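Local structure of putative cytochrome P450 154A1 (Streptomyces coelicolor, 1ODO) at residues 23-31 / 40-48; 293-301 / 308-316. The protein is a putative cytochrome P450, a haem-binding protein that in this model holds 4-phenyl-1H-imidazole in a pocket at the haem. All coordinates share one frame; numbering follows the deposited sequence.

Contacts 1 and 2 are two strand pairings of one mixed beta sheet, their centres about 14 Å apart. Strand 38-43, from contact 1, lies beside strand 314-317, from contact 2, and the two run parallel. W41 stitches them together: its N is 3.0 Å from P314 O and its O is 2.7 Å from L316 N, both probable hydrogen bonds, while A40 CB packs on P314 CB. Contact 2 reaches the haem directly through R295, and its P293 side chain is about 8 Å from 4-phenyl-1H-imidazole. Contact 1 stands farther back, the V43 side chain about 11 Å from the haem.

Contact 1. Residues 23-31 / 40-48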
ATOM      1  N   THR A  23      19.638   4.782  -8.589  1.00 14.52           N
ATOM      2  CA  THR A  23      19.689   4.669 -10.037  1.00 13.90           C
ATOM      3  C   THR A  23      18.615   5.534 -10.695  1.00 14.69           C
ATOM      4  O   THR A  23      18.876   6.217 -11.688  1.00 14.16           O
ATOM      5  CB  THR A  23      19.515   3.203 -10.469  1.00 15.48           C
ATOM      6  OG1 THR A  23      20.522   2.404  -9.831  1.00 18.33           O
ATOM      7  CG2 THR A  23      19.649   3.068 -11.980  1.00 15.25           C
ATOM      8  N   LEU A  24      17.409   5.515 -10.140  1.00 12.03           N
ATOM      9  CA  LEU A  24      16.333   6.313 -10.704  1.00 12.70           C
ATOM     10  C   LEU A  24      16.600   7.804 -10.535  1.00 12.96           C
ATOM     11  O   LEU A  24      16.463   8.575 -11.483  1.00 12.64           O
ATOM     12  CB  LEU A  24      14.999   5.953 -10.045  1.00 11.72           C
ATOM     13  CG  LEU A  24      14.332   4.648 -10.490  1.00 16.28           C
ATOM     14  CD1 LEU A  24      13.171   4.309  -9.550  1.00 13.19           C
ATOM     15  CD2 LEU A  24      13.835   4.804 -11.930  1.00 15.69           C
ATOM     16  N   ARG A  25      16.985   8.218  -9.331  1.00 12.04           N
ATOM     17  CA  ARG A  25      17.251   9.631  -9.100  1.00 12.38           C
ATOM     18  C   ARG A  25      18.457  10.143  -9.895  1.00 13.11           C
ATOM     19  O   ARG A  25      18.635  11.349 -10.069  1.00 11.23           O
ATOM     20  CB  ARG A  25      17.422   9.906  -7.599  1.00 12.55           C
ATOM     21  CG  ARG A  25      16.101   9.833  -6.806  1.00 12.03           C
ATOM     22  CD  ARG A  25      16.160  10.729  -5.573  1.00 12.44           C
ATOM     23  NE  ARG A  25      17.355  10.436  -4.790  1.00 13.44           N
ATOM     24  CZ  ARG A  25      17.435   9.492  -3.860  1.00 15.16           C
ATOM     25  NH1 ARG A  25      16.374   8.746  -3.564  1.00 13.39           N
ATOM     26  NH2 ARG A  25      18.596   9.259  -3.259  1.00 15.10           N
ATOM     27  N   GLU A  26      19.273   9.218 -10.388  1.00 13.71           N
ATOM     28  CA  GLU A  26      20.455   9.563 -11.173  1.00 14.21           C
ATOM     29  C   GLU A  26      20.010  10.200 -12.499  1.00 14.05           C
ATOM     30  O   GLU A  26      20.760  10.945 -13.131  1.00 12.48           O
ATOM     31  CB  GLU A  26      21.251   8.283 -11.447  1.00 17.59           C
ATOM     32  CG  GLU A  26      22.544   8.447 -12.192  1.00 22.55           C
ATOM     33  CD  GLU A  26      23.234   7.109 -12.417  1.00 23.59           C
ATOM     34  OE1 GLU A  26      23.268   6.295 -11.471  1.00 21.09           O
ATOM     35  OE2 GLU A  26      23.743   6.876 -13.534  1.00 26.76           O
ATOM     36  N   GLY A  27      18.777   9.907 -12.909  1.00 12.22           N
ATOM     37  CA  GLY A  27      18.265  10.458 -14.154  1.00 12.15           C
ATOM     38  C   GLY A  27      17.609  11.824 -14.041  1.00 12.14           C
ATOM     39  O   GLY A  27      17.040  12.328 -15.007  1.00 13.43           O
ATOM     40  N   GLY A  28      17.696  12.433 -12.866  1.00 11.52           N
ATOM     41  CA  GLY A  28      17.091  13.737 -12.682  1.00 10.90           C
ATOM     42  C   GLY A  28      15.674  13.576 -12.160  1.00 11.94           C
ATOM     43  O   GLY A  28      15.322  12.519 -11.623  1.00 11.23           O
ATOM     44  N   PRO A  29      14.826  14.597 -12.323  1.00 12.86           N
ATOM     45  CA  PRO A  29      13.440  14.537 -11.846  1.00 13.17           C
ATOM     46  C   PRO A  29      12.601  13.395 -12.410  1.00 13.42           C
ATOM     47  O   PRO A  29      11.728  12.868 -11.721  1.00 12.97           O
ATOM     48  CB  PRO A  29      12.889  15.919 -12.209  1.00 14.67           C
ATOM     49  CG  PRO A  29      13.742  16.346 -13.375  1.00 16.09           C
ATOM     50  CD  PRO A  29      15.112  15.895 -12.958  1.00 13.69           C
ATOM     51  N   ALA A  30      12.872  13.000 -13.652  1.00 13.61           N
ATOM     52  CA  ALA A  30      12.120  11.916 -14.277  1.00 13.88           C
ATOM     53  C   ALA A  30      12.996  11.072 -15.195  1.00 15.54           C
ATOM     54  O   ALA A  30      13.969  11.565 -15.768  1.00 15.34           O
ATOM     55  CB  ALA A  30      10.940  12.491 -15.068  1.00 15.35           C
ATOM     56  N   THR A  31      12.643   9.795 -15.328  1.00 14.81           N
ATOM     57  CA  THR A  31      13.382   8.867 -16.172  1.00 14.89           C
ATOM     58  C   THR A  31      12.423   7.913 -16.876  1.00 14.47           C
ATOM     59  O   THR A  31      11.455   7.439 -16.278  1.00 13.00           O
ATOM     60  CB  THR A  31      14.373   8.001 -15.353  1.00 17.73           C
ATOM     61  OG1 THR A  31      15.327   8.838 -14.692  1.00 21.47           O
ATOM     62  CG2 THR A  31      15.111   7.034 -16.273  1.00 19.88           C
ATOM     63  N   ALA A  40       7.277   3.884 -19.251  1.00 12.34           N
ATOM     64  CA  ALA A  40       6.624   5.041 -18.663  1.00 13.17           C
ATOM     65  C   ALA A  40       7.625   5.968 -18.008  1.00 12.07           C
ATOM     66  O   ALA A  40       8.786   5.613 -17.795  1.00 12.32           O
ATOM     67  CB  ALA A  40       5.607   4.586 -17.625  1.00 13.80           C
ATOM     68  N   TRP A  41       7.157   7.164 -17.680  1.00 12.46           N
ATOM     69  CA  TRP A  41       8.008   8.146 -17.038  1.00 11.72           C
ATOM     70  C   TRP A  41       7.974   7.955 -15.530  1.00 12.63           C
ATOM     71  O   TRP A  41       6.943   8.185 -14.899  1.00 12.73           O
ATOM     72  CB  TRP A  41       7.530   9.565 -17.345  1.00 11.12           C
ATOM     73  CG  TRP A  41       7.792  10.016 -18.742  1.00 12.70           C
ATOM     74  CD1 TRP A  41       6.901  10.049 -19.775  1.00 11.29           C
ATOM     75  CD2 TRP A  41       9.026  10.529 -19.257  1.00 12.07           C
ATOM     76  NE1 TRP A  41       7.501  10.558 -20.903  1.00 14.00           N
ATOM     77  CE2 TRP A  41       8.806  10.861 -20.614  1.00 12.62           C
ATOM     78  CE3 TRP A  41      10.296  10.743 -18.704  1.00 13.01           C
ATOM     79  CZ2 TRP A  41       9.811  11.400 -21.430  1.00 14.33           C
ATOM     80  CZ3 TRP A  41      11.300  11.280 -19.516  1.00 14.75           C
ATOM     81  CH2 TRP A  41      11.047  11.601 -20.866  1.00 14.56           C
ATOM     82  N   SER A  42       9.082   7.500 -14.954  1.00 11.87           N
ATOM     83  CA  SER A  42       9.139   7.312 -13.512  1.00 10.80           C
ATOM     84  C   SER A  42       9.484   8.706 -13.013  1.00 10.71           C
ATOM     85  O   SER A  42      10.437   9.314 -13.494  1.00 11.72           O
ATOM     86  CB  SER A  42      10.261   6.359 -13.109  1.00 10.90           C
ATOM     87  OG  SER A  42      10.672   6.628 -11.773  1.00 12.79           O
ATOM     88  N   VAL A  43       8.705   9.227 -12.074  1.00  9.36           N
ATOM     89  CA  VAL A  43       8.970  10.557 -11.541  1.00  8.94           C
ATOM     90  C   VAL A  43       9.300  10.428 -10.058  1.00 10.97           C
ATOM     91  O   VAL A  43       8.517   9.860  -9.297  1.00  9.83           O
ATOM     92  CB  VAL A  43       7.740  11.481 -11.709  1.00 10.60           C
ATOM     93  CG1 VAL A  43       8.020  12.841 -11.087  1.00 10.59           C
ATOM     94  CG2 VAL A  43       7.396  11.631 -13.185  1.00 12.20           C
ATOM     95  N   SER A  44      10.459  10.937  -9.647  1.00 11.24           N
ATOM     96  CA  SER A  44      10.845  10.853  -8.242  1.00 10.64           C
ATOM     97  C   SER A  44      11.170  12.199  -7.591  1.00 12.34           C
ATOM     98  O   SER A  44      11.638  12.245  -6.456  1.00 13.91           O
ATOM     99  CB  SER A  44      12.006   9.860  -8.058  1.00 11.25           C
ATOM    100  OG  SER A  44      13.103  10.163  -8.903  1.00 12.02           O
ATOM    101  N   ASP A  45      10.934  13.289  -8.320  1.00 11.18           N
ATOM    102  CA  ASP A  45      11.183  14.639  -7.807  1.00 11.88           C
ATOM    103  C   ASP A  45       9.826  14.946  -7.157  1.00 11.59           C
ATOM    104  O   ASP A  45       8.823  15.090  -7.857  1.00 10.25           O
ATOM    105  CB  ASP A  45      11.447  15.603  -8.970  1.00 13.02           C
ATOM    106  CG  ASP A  45      11.498  17.062  -8.537  1.00 16.98           C
ATOM    107  OD1 ASP A  45      11.117  17.371  -7.392  1.00 16.57           O
ATOM    108  OD2 ASP A  45      11.914  17.910  -9.358  1.00 19.41           O
ATOM    109  N   PRO A  46       9.772  15.022  -5.816  1.00 11.73           N
ATOM    110  CA  PRO A  46       8.509  15.297  -5.122  1.00 12.63           C
ATOM    111  C   PRO A  46       7.785  16.581  -5.520  1.00 13.14           C
ATOM    112  O   PRO A  46       6.557  16.630  -5.499  1.00 13.18           O
ATOM    113  CB  PRO A  46       8.911  15.278  -3.644  1.00 12.46           C
ATOM    114  CG  PRO A  46      10.327  15.732  -3.675  1.00 14.23           C
ATOM    115  CD  PRO A  46      10.888  14.970  -4.856  1.00 13.16           C
ATOM    116  N   VAL A  47       8.535  17.620  -5.873  1.00 13.86           N
ATOM    117  CA  VAL A  47       7.905  18.878  -6.267  1.00 14.20           C
ATOM    118  C   VAL A  47       7.130  18.625  -7.559  1.00 13.90           C
ATOM    119  O   VAL A  47       5.943  18.943  -7.667  1.00 12.57           O
ATOM    120  CB  VAL A  47       8.959  19.982  -6.499  1.00 14.81           C
ATOM    121  CG1 VAL A  47       8.294  21.246  -7.038  1.00 16.85           C
ATOM    122  CG2 VAL A  47       9.675  20.288  -5.192  1.00 17.72           C
ATOM    123  N   LEU A  48       7.811  18.033  -8.533  1.00 12.67           N
ATOM    124  CA  LEU A  48       7.196  17.729  -9.817  1.00 12.20           C
ATOM    125  C   LEU A  48       6.063  16.722  -9.632  1.00 12.12           C
ATOM    126  O   LEU A  48       4.984  16.862 -10.211  1.00 11.88           O
ATOM    127  CB  LEU A  48       8.248  17.159 -10.778  1.00 13.51           C
ATOM    128  CG  LEU A  48       7.747  16.669 -12.140  1.00 13.54           C
ATOM    129  CD1 LEU A  48       7.052  17.810 -12.879  1.00 15.31           C
ATOM    130  CD2 LEU A  48       8.929  16.143 -12.959  1.00 14.06           C
TER
HETATM  131  O   HOH W   1      14.531  12.438  -8.863  1.00 11.70           O
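Strand 30-35 runs antiparallel to strand 38-43 here: T31 and S42 form a hydrogen-bonded pair, with T31 N to S42 O at 2.9 Å and S42 N to T31 O at 2.7 Å, and A30 and V43 the non-hydrogen-bonded pair next to it. One more backbone bond, S44 N to P29 O at 3.1 Å, carries the pairing just past the strand. On the face of A30 and V43, the A30 methyl touches V43 CG2 and also comes within 4.1 Å of CE3 on the benzo side of the W41 indole, whose NE1 is hydrogen-bonded to E313 OE1. On the face of T31 and S42, L24 of helix 17-25 lays CD2 3.7 Å from S42 OG, and this hydroxyl is hydrogen-bonded to S318 OG. The CG methylene of R25 passes alongside S44 OG; farther out, the chain bends at chi3 (-52°) and NH1 binds the carbonyl of A321. S44 OG sits between its own N and carbonyl carbon (chi1 54°), where it is hydrogen-bonded to a water at 2.7 Å; the same water donates to G28 O, bridging the turn to the other segment. Just before strand 30-35 begins and after 38-43 ends, P29 CB rests 3.6 Å from D45 CB, with L48 CD2 on the same proline carbon. D45 is the N-cap of helix 46-52, its OD1 accepting from V47 N above the carboxylate plane. A type I turn, R25 to G28, leads from the first helix into the hairpin, and the positive phi of G28 (92°) suits a glycine. The whole is a beta hairpin, 30-35 with 38-43, flanked by helices 17-25 and 46-52, within the mixed beta sheet of the cytochrome P450 fold.

Contact 2. Residues 293-301 / 308-316; sequences PLRYAVTDI and TIARGEPIL. With HEM (protoporphyrin IX containing Fe), chain B.
This antiparallel pairing in the mixed beta sheet of the cytochrome P450 fold brings R295 to a haem propionate. R295 and I315 form a hydrogen-bonded pair, I315 N to R295 O being only 2.6 Å with the donor well above the carbonyl plane; Y296 and P314 follow as the non-hydrogen-bonded pair. Beyond them A297 N reaches E313 O, and G312 N gives A297 O a nearly straight bond of 2.8 Å. I301 and I309 pair again in a small two-stranded sheet, and a type II turn from A310 to E313 leads from there into strand 314-317. At this bend D300 OD1 takes R311 N at 2.8 Å, nearly along its C-O axis, while E313 OE1 accepts from A310 N, which lies above the carboxylate plane. The A297 methyl meets I309 CG2 at 3.7 Å, linking the two paired regions. Nearer the haem, L294 lies alongside P314, CD2 against CB, with its CD1 4.0 Å from L316 CD1. The Y296 ring, its CD2 by P314 CB, stacks on W66. R295 runs out straight from CG to NE (chi2 180°, chi3 167°), which carries its guanidinium to the propionate: NH2 donates to O2D at 2.9 Å and NH1 to O1D at 2.8 Å, while a water at the guanidinium edge joins NH1 to I315 O.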
ATOM      1  N   PRO A 293       1.431   2.274 -10.334  1.00 11.85           N
ATOM      2  CA  PRO A 293       0.958   2.241 -11.723  1.00 12.99           C
ATOM      3  C   PRO A 293      -0.543   2.562 -11.683  1.00 13.32           C
ATOM      4  O   PRO A 293      -1.261   2.018 -10.849  1.00 14.04           O
ATOM      5  CB  PRO A 293       1.232   0.802 -12.141  1.00 13.44           C
ATOM      6  CG  PRO A 293       1.006   0.046 -10.879  1.00 16.11           C
ATOM      7  CD  PRO A 293       1.645   0.911  -9.812  1.00 13.27           C
ATOM      8  N   LEU A 294      -1.027   3.458 -12.538  1.00 13.28           N
ATOM      9  CA  LEU A 294      -0.233   4.169 -13.527  1.00 12.20           C
ATOM     10  C   LEU A 294      -1.057   5.413 -13.874  1.00 12.68           C
ATOM     11  O   LEU A 294      -2.264   5.448 -13.631  1.00 11.46           O
ATOM     12  CB  LEU A 294      -0.058   3.289 -14.770  1.00 13.63           C
ATOM     13  CG  LEU A 294       1.014   3.635 -15.804  1.00 14.66           C
ATOM     14  CD1 LEU A 294       2.391   3.600 -15.148  1.00 12.06           C
ATOM     15  CD2 LEU A 294       0.948   2.627 -16.959  1.00 14.01           C
ATOM     16  N   ARG A 295      -0.407   6.438 -14.414  1.00 11.08           N
ATOM     17  CA  ARG A 295      -1.102   7.664 -14.786  1.00 10.84           C
ATOM     18  C   ARG A 295      -0.759   7.992 -16.231  1.00 11.51           C
ATOM     19  O   ARG A 295       0.203   7.454 -16.773  1.00 12.57           O
ATOM     20  CB  ARG A 295      -0.706   8.814 -13.858  1.00 10.20           C
ATOM     21  CG  ARG A 295      -1.456   8.794 -12.529  1.00  8.74           C
ATOM     22  CD  ARG A 295      -1.023   9.949 -11.633  1.00 11.93           C
ATOM     23  NE  ARG A 295      -1.920  10.141 -10.495  1.00 11.81           N
ATOM     24  CZ  ARG A 295      -1.935   9.384  -9.400  1.00 12.11           C
ATOM     25  NH1 ARG A 295      -1.099   8.360  -9.268  1.00  8.89           N
ATOM     26  NH2 ARG A 295      -2.790   9.662  -8.426  1.00 12.17           N
ATOM     27  N   TYR A 296      -1.541   8.868 -16.851  1.00 11.23           N
ATOM     28  CA  TYR A 296      -1.300   9.240 -18.242  1.00 11.11           C
ATOM     29  C   TYR A 296      -1.447  10.735 -18.472  1.00 10.26           C
ATOM     30  O   TYR A 296      -2.227  11.404 -17.801  1.00 11.76           O
ATOM     31  CB  TYR A 296      -2.272   8.477 -19.150  1.00 10.93           C
ATOM     32  CG  TYR A 296      -2.562   7.097 -18.616  1.00  9.03           C
ATOM     33  CD1 TYR A 296      -3.654   6.868 -17.779  1.00 11.05           C
ATOM     34  CD2 TYR A 296      -1.662   6.053 -18.827  1.00 10.43           C
ATOM     35  CE1 TYR A 296      -3.837   5.633 -17.152  1.00 11.35           C
ATOM     36  CE2 TYR A 296      -1.831   4.821 -18.207  1.00 10.90           C
ATOM     37  CZ  TYR A 296      -2.913   4.617 -17.369  1.00 11.77           C
ATOM     38  OH  TYR A 296      -3.042   3.412 -16.715  1.00 11.71           O
ATOM     39  N   ALA A 297      -0.688  11.254 -19.429  1.00 11.62           N
ATOM     40  CA  ALA A 297      -0.745  12.671 -19.745  1.00 10.98           C
ATOM     41  C   ALA A 297      -1.945  12.923 -20.652  1.00 12.14           C
ATOM     42  O   ALA A 297      -2.059  12.332 -21.726  1.00 12.95           O
ATOM     43  CB  ALA A 297       0.541  13.104 -20.440  1.00 12.93           C
ATOM     44  N   VAL A 298      -2.846  13.792 -20.208  1.00 12.35           N
ATOM     45  CA  VAL A 298      -4.036  14.120 -20.987  1.00 13.27           C
ATOM     46  C   VAL A 298      -3.629  15.023 -22.146  1.00 14.99           C
ATOM     47  O   VAL A 298      -4.284  15.056 -23.191  1.00 15.23           O
ATOM     48  CB  VAL A 298      -5.080  14.836 -20.110  1.00 14.55           C
ATOM     49  CG1 VAL A 298      -6.320  15.162 -20.932  1.00 13.76           C
ATOM     50  CG2 VAL A 298      -5.439  13.952 -18.918  1.00 12.91           C
ATOM     51  N   THR A 299      -2.532  15.748 -21.950  1.00 14.54           N
ATOM     52  CA  THR A 299      -2.004  16.659 -22.961  1.00 16.53           C
ATOM     53  C   THR A 299      -0.487  16.690 -22.768  1.00 16.10           C
ATOM     54  O   THR A 299       0.018  16.172 -21.775  1.00 15.06           O
ATOM     55  CB  THR A 299      -2.570  18.084 -22.779  1.00 18.63           C
ATOM     56  OG1 THR A 299      -2.186  18.899 -23.893  1.00 21.59           O
ATOM     57  CG2 THR A 299      -2.040  18.708 -21.494  1.00 16.28           C
ATOM     58  N   ASP A 300       0.240  17.276 -23.713  1.00 15.31           N
ATOM     59  CA  ASP A 300       1.693  17.343 -23.586  1.00 15.77           C
ATOM     60  C   ASP A 300       2.040  18.077 -22.294  1.00 15.97           C
ATOM     61  O   ASP A 300       1.398  19.072 -21.950  1.00 15.95           O
ATOM     62  CB  ASP A 300       2.314  18.108 -24.759  1.00 16.84           C
ATOM     63  CG  ASP A 300       2.380  17.288 -26.039  1.00 18.93           C
ATOM     64  OD1 ASP A 300       1.986  16.101 -26.039  1.00 17.61           O
ATOM     65  OD2 ASP A 300       2.843  17.846 -27.055  1.00 19.03           O
ATOM     66  N   ILE A 301       3.056  17.588 -21.591  1.00 14.94           N
ATOM     67  CA  ILE A 301       3.496  18.198 -20.341  1.00 15.33           C
ATOM     68  C   ILE A 301       5.005  18.438 -20.393  1.00 16.39           C
ATOM     69  O   ILE A 301       5.776  17.526 -20.688  1.00 14.58           O
ATOM     70  CB  ILE A 301       3.182  17.290 -19.130  1.00 15.71           C
ATOM     71  CG1 ILE A 301       1.672  17.070 -19.025  1.00 16.11           C
ATOM     72  CG2 ILE A 301       3.734  17.922 -17.850  1.00 17.33           C
ATOM     73  CD1 ILE A 301       1.266  16.068 -17.959  1.00 17.83           C
ATOM     74  N   THR A 308       9.646  16.426 -23.028  1.00 15.18           N
ATOM     75  CA  THR A 308       8.193  16.435 -22.927  1.00 16.49           C
ATOM     76  C   THR A 308       7.528  15.094 -22.672  1.00 16.16           C
ATOM     77  O   THR A 308       7.927  14.074 -23.236  1.00 17.26           O
ATOM     78  CB  THR A 308       7.568  16.978 -24.243  1.00 18.71           C
ATOM     79  OG1 THR A 308       8.042  18.304 -24.499  1.00 19.54           O
ATOM     80  CG2 THR A 308       6.045  16.985 -24.158  1.00 20.29           C
ATOM     81  N   ILE A 309       6.520  15.099 -21.804  1.00 15.76           N
ATOM     82  CA  ILE A 309       5.791  13.878 -21.513  1.00 14.63           C
ATOM     83  C   ILE A 309       4.685  14.077 -22.542  1.00 14.65           C
ATOM     84  O   ILE A 309       3.790  14.905 -22.351  1.00 15.93           O
ATOM     85  CB  ILE A 309       5.175  13.863 -20.105  1.00 16.37           C
ATOM     86  CG1 ILE A 309       6.283  13.782 -19.050  1.00 14.54           C
ATOM     87  CG2 ILE A 309       4.230  12.665 -19.972  1.00 15.49           C
ATOM     88  CD1 ILE A 309       5.769  13.662 -17.623  1.00 16.32           C
ATOM     89  N   ALA A 310       4.774  13.351 -23.650  1.00 14.23           N
ATOM     90  CA  ALA A 310       3.786  13.457 -24.720  1.00 13.86           C
ATOM     91  C   ALA A 310       2.396  12.987 -24.323  1.00 15.07           C
ATOM     92  O   ALA A 310       2.243  12.102 -23.483  1.00 13.49           O
ATOM     93  CB  ALA A 310       4.267  12.677 -25.943  1.00 14.85           C
ATOM     94  N   ARG A 311       1.381  13.595 -24.928  1.00 14.75           N
ATOM     95  CA  ARG A 311       0.002  13.224 -24.637  1.00 16.15           C
ATOM     96  C   ARG A 311      -0.107  11.718 -24.839  1.00 14.25           C
ATOM     97  O   ARG A 311       0.394  11.184 -25.828  1.00 13.07           O
ATOM     98  CB  ARG A 311      -0.964  13.930 -25.596  1.00 17.76           C
ATOM     99  CG  ARG A 311      -2.430  13.599 -25.343  1.00 22.23           C
ATOM    100  CD  ARG A 311      -3.360  14.325 -26.308  1.00 26.97           C
ATOM    101  NE  ARG A 311      -3.263  13.789 -27.662  1.00 33.84           N
ATOM    102  CZ  ARG A 311      -3.950  14.250 -28.701  1.00 38.05           C
ATOM    103  NH1 ARG A 311      -4.792  15.264 -28.546  1.00 39.89           N
ATOM    104  NH2 ARG A 311      -3.796  13.694 -29.896  1.00 39.34           N
ATOM    105  N   GLY A 312      -0.747  11.036 -23.896  1.00 14.27           N
ATOM    106  CA  GLY A 312      -0.900   9.598 -24.011  1.00 13.79           C
ATOM    107  C   GLY A 312       0.206   8.748 -23.409  1.00 14.95           C
ATOM    108  O   GLY A 312       0.057   7.532 -23.322  1.00 15.17           O
ATOM    109  N   GLU A 313       1.315   9.357 -22.995  1.00 13.47           N
ATOM    110  CA  GLU A 313       2.402   8.573 -22.407  1.00 12.54           C
ATOM    111  C   GLU A 313       2.135   8.330 -20.924  1.00 11.29           C
ATOM    112  O   GLU A 313       1.555   9.180 -20.244  1.00 11.72           O
ATOM    113  CB  GLU A 313       3.748   9.277 -22.607  1.00 13.50           C
ATOM    114  CG  GLU A 313       4.165   9.362 -24.066  1.00 15.38           C
ATOM    115  CD  GLU A 313       5.591   9.847 -24.250  1.00 16.07           C
ATOM    116  OE1 GLU A 313       6.041  10.713 -23.469  1.00 14.19           O
ATOM    117  OE2 GLU A 313       6.258   9.375 -25.192  1.00 17.43           O
ATOM    118  N   PRO A 314       2.548   7.159 -20.406  1.00 11.13           N
ATOM    119  CA  PRO A 314       2.334   6.820 -18.994  1.00 11.72           C
ATOM    120  C   PRO A 314       3.272   7.522 -18.027  1.00 11.23           C
ATOM    121  O   PRO A 314       4.386   7.909 -18.383  1.00 11.23           O
ATOM    122  CB  PRO A 314       2.526   5.297 -18.957  1.00 11.13           C
ATOM    123  CG  PRO A 314       2.372   4.870 -20.393  1.00 11.86           C
ATOM    124  CD  PRO A 314       3.041   5.985 -21.140  1.00 10.71           C
ATOM    125  N   ILE A 315       2.804   7.646 -16.788  1.00 11.71           N
ATOM    126  CA  ILE A 315       3.554   8.292 -15.717  1.00 12.48           C
ATOM    127  C   ILE A 315       3.514   7.387 -14.492  1.00 13.02           C
ATOM    128  O   ILE A 315       2.438   7.042 -14.003  1.00 11.97           O
ATOM    129  CB  ILE A 315       2.924   9.648 -15.354  1.00 11.52           C
ATOM    130  CG1 ILE A 315       3.015  10.591 -16.554  1.00 12.40           C
ATOM    131  CG2 ILE A 315       3.612  10.238 -14.121  1.00 13.23           C
ATOM    132  CD1 ILE A 315       2.212  11.872 -16.396  1.00 11.77           C
ATOM    133  N   LEU A 316       4.689   7.003 -14.009  1.00 11.77           N
ATOM    134  CA  LEU A 316       4.804   6.134 -12.841  1.00 11.85           C
ATOM    135  C   LEU A 316       5.305   6.909 -11.624  1.00 11.22           C
ATOM    136  O   LEU A 316       6.441   7.368 -11.603  1.00 12.01           O
ATOM    137  CB  LEU A 316       5.778   4.992 -13.141  1.00 11.13           C
ATOM    138  CG  LEU A 316       5.990   3.954 -12.035  1.00 12.02           C
ATOM    139  CD1 LEU A 316       4.788   3.012 -11.970  1.00 10.78           C
ATOM    140  CD2 LEU A 316       7.267   3.173 -12.324  1.00 13.46           C
TER
HETATM  141  CHA HEM B1407      -4.793   4.534  -2.698  1.00 13.23           C
HETATM  142  CHB HEM B1407      -7.464   2.256   0.598  1.00 10.62           C
HETATM  143  CHC HEM B1407      -3.503   1.387   3.218  1.00 11.97           C
HETATM  144  CHD HEM B1407      -0.851   3.643  -0.092  1.00 10.84           C
HETATM  145  C1A HEM B1407      -5.882   4.014  -2.042  1.00 11.83           C
HETATM  146  C2A HEM B1407      -7.268   4.066  -2.495  1.00 12.21           C
HETATM  147  C3A HEM B1407      -8.012   3.427  -1.581  1.00 12.56           C
HETATM  148  C4A HEM B1407      -7.122   2.962  -0.526  1.00 11.45           C
HETATM  149  CMA HEM B1407      -9.533   3.197  -1.598  1.00 12.77           C
HETATM  150  CAA HEM B1407      -7.732   4.745  -3.801  1.00 11.43           C
HETATM  151  CBA HEM B1407      -7.934   6.257  -3.590  1.00 13.19           C
HETATM  152  CGA HEM B1407      -8.381   7.040  -4.823  1.00 12.61           C
HETATM  153  O1A HEM B1407      -7.898   6.643  -5.942  1.00 11.97           O
HETATM  154  O2A HEM B1407      -9.152   7.985  -4.667  1.00 13.65           O
HETATM  155  C1B HEM B1407      -6.631   1.814   1.591  1.00 10.88           C
HETATM  156  C2B HEM B1407      -7.068   1.060   2.752  1.00 12.30           C
HETATM  157  C3B HEM B1407      -5.954   0.811   3.498  1.00 12.00           C
HETATM  158  C4B HEM B1407      -4.829   1.403   2.809  1.00 10.76           C
HETATM  159  CMB HEM B1407      -8.528   0.646   3.034  1.00 12.41           C
HETATM  160  CAB HEM B1407      -5.831   0.047   4.832  1.00 11.92           C
HETATM  161  CBB HEM B1407      -6.543   0.720   6.017  1.00 17.57           C
HETATM  162  C1C HEM B1407      -2.428   1.941   2.538  1.00 10.22           C
HETATM  163  C2C HEM B1407      -1.036   1.884   3.011  1.00 10.85           C
HETATM  164  C3C HEM B1407      -0.287   2.514   2.078  1.00  9.99           C
HETATM  165  C4C HEM B1407      -1.197   2.963   1.044  1.00 10.72           C
HETATM  166  CMC HEM B1407      -0.608   1.195   4.344  1.00  8.45           C
HETATM  167  CAC HEM B1407       1.243   2.767   2.002  1.00 10.21           C
HETATM  168  CBC HEM B1407       1.923   3.303   3.267  1.00  9.07           C
HETATM  169  C1D HEM B1407      -1.672   4.081  -1.093  1.00 12.34           C
HETATM  170  C2D HEM B1407      -1.249   4.782  -2.284  1.00 12.80           C
HETATM  171  C3D HEM B1407      -2.355   5.026  -3.025  1.00 12.54           C
HETATM  172  C4D HEM B1407      -3.476   4.489  -2.288  1.00 13.26           C
HETATM  173  CMD HEM B1407       0.213   5.145  -2.612  1.00 12.79           C
HETATM  174  CAD HEM B1407      -2.389   5.715  -4.399  1.00 16.04           C
HETATM  175  CBD HEM B1407      -2.094   7.218  -4.457  1.00 17.12           C
HETATM  176  CGD HEM B1407      -2.130   7.613  -5.919  1.00 16.08           C
HETATM  177  O1D HEM B1407      -1.068   7.908  -6.480  1.00 14.98           O
HETATM  178  O2D HEM B1407      -3.248   7.569  -6.480  1.00 17.29           O
HETATM  179  NA  HEM B1407      -5.828   3.345  -0.842  1.00 11.11           N
HETATM  180  NB  HEM B1407      -5.254   2.005   1.644  1.00 10.62           N
HETATM  181  NC  HEM B1407      -2.498   2.609   1.341  1.00 10.01           N
HETATM  182  ND  HEM B1407      -3.051   3.898  -1.106  1.00 11.20           N
HETATM  183 FE   HEM B1407      -4.150   2.984   0.255  1.00 11.03          FE
HETATM  184  O   HOH W   2       1.212   7.056 -11.186  1.00 12.46           O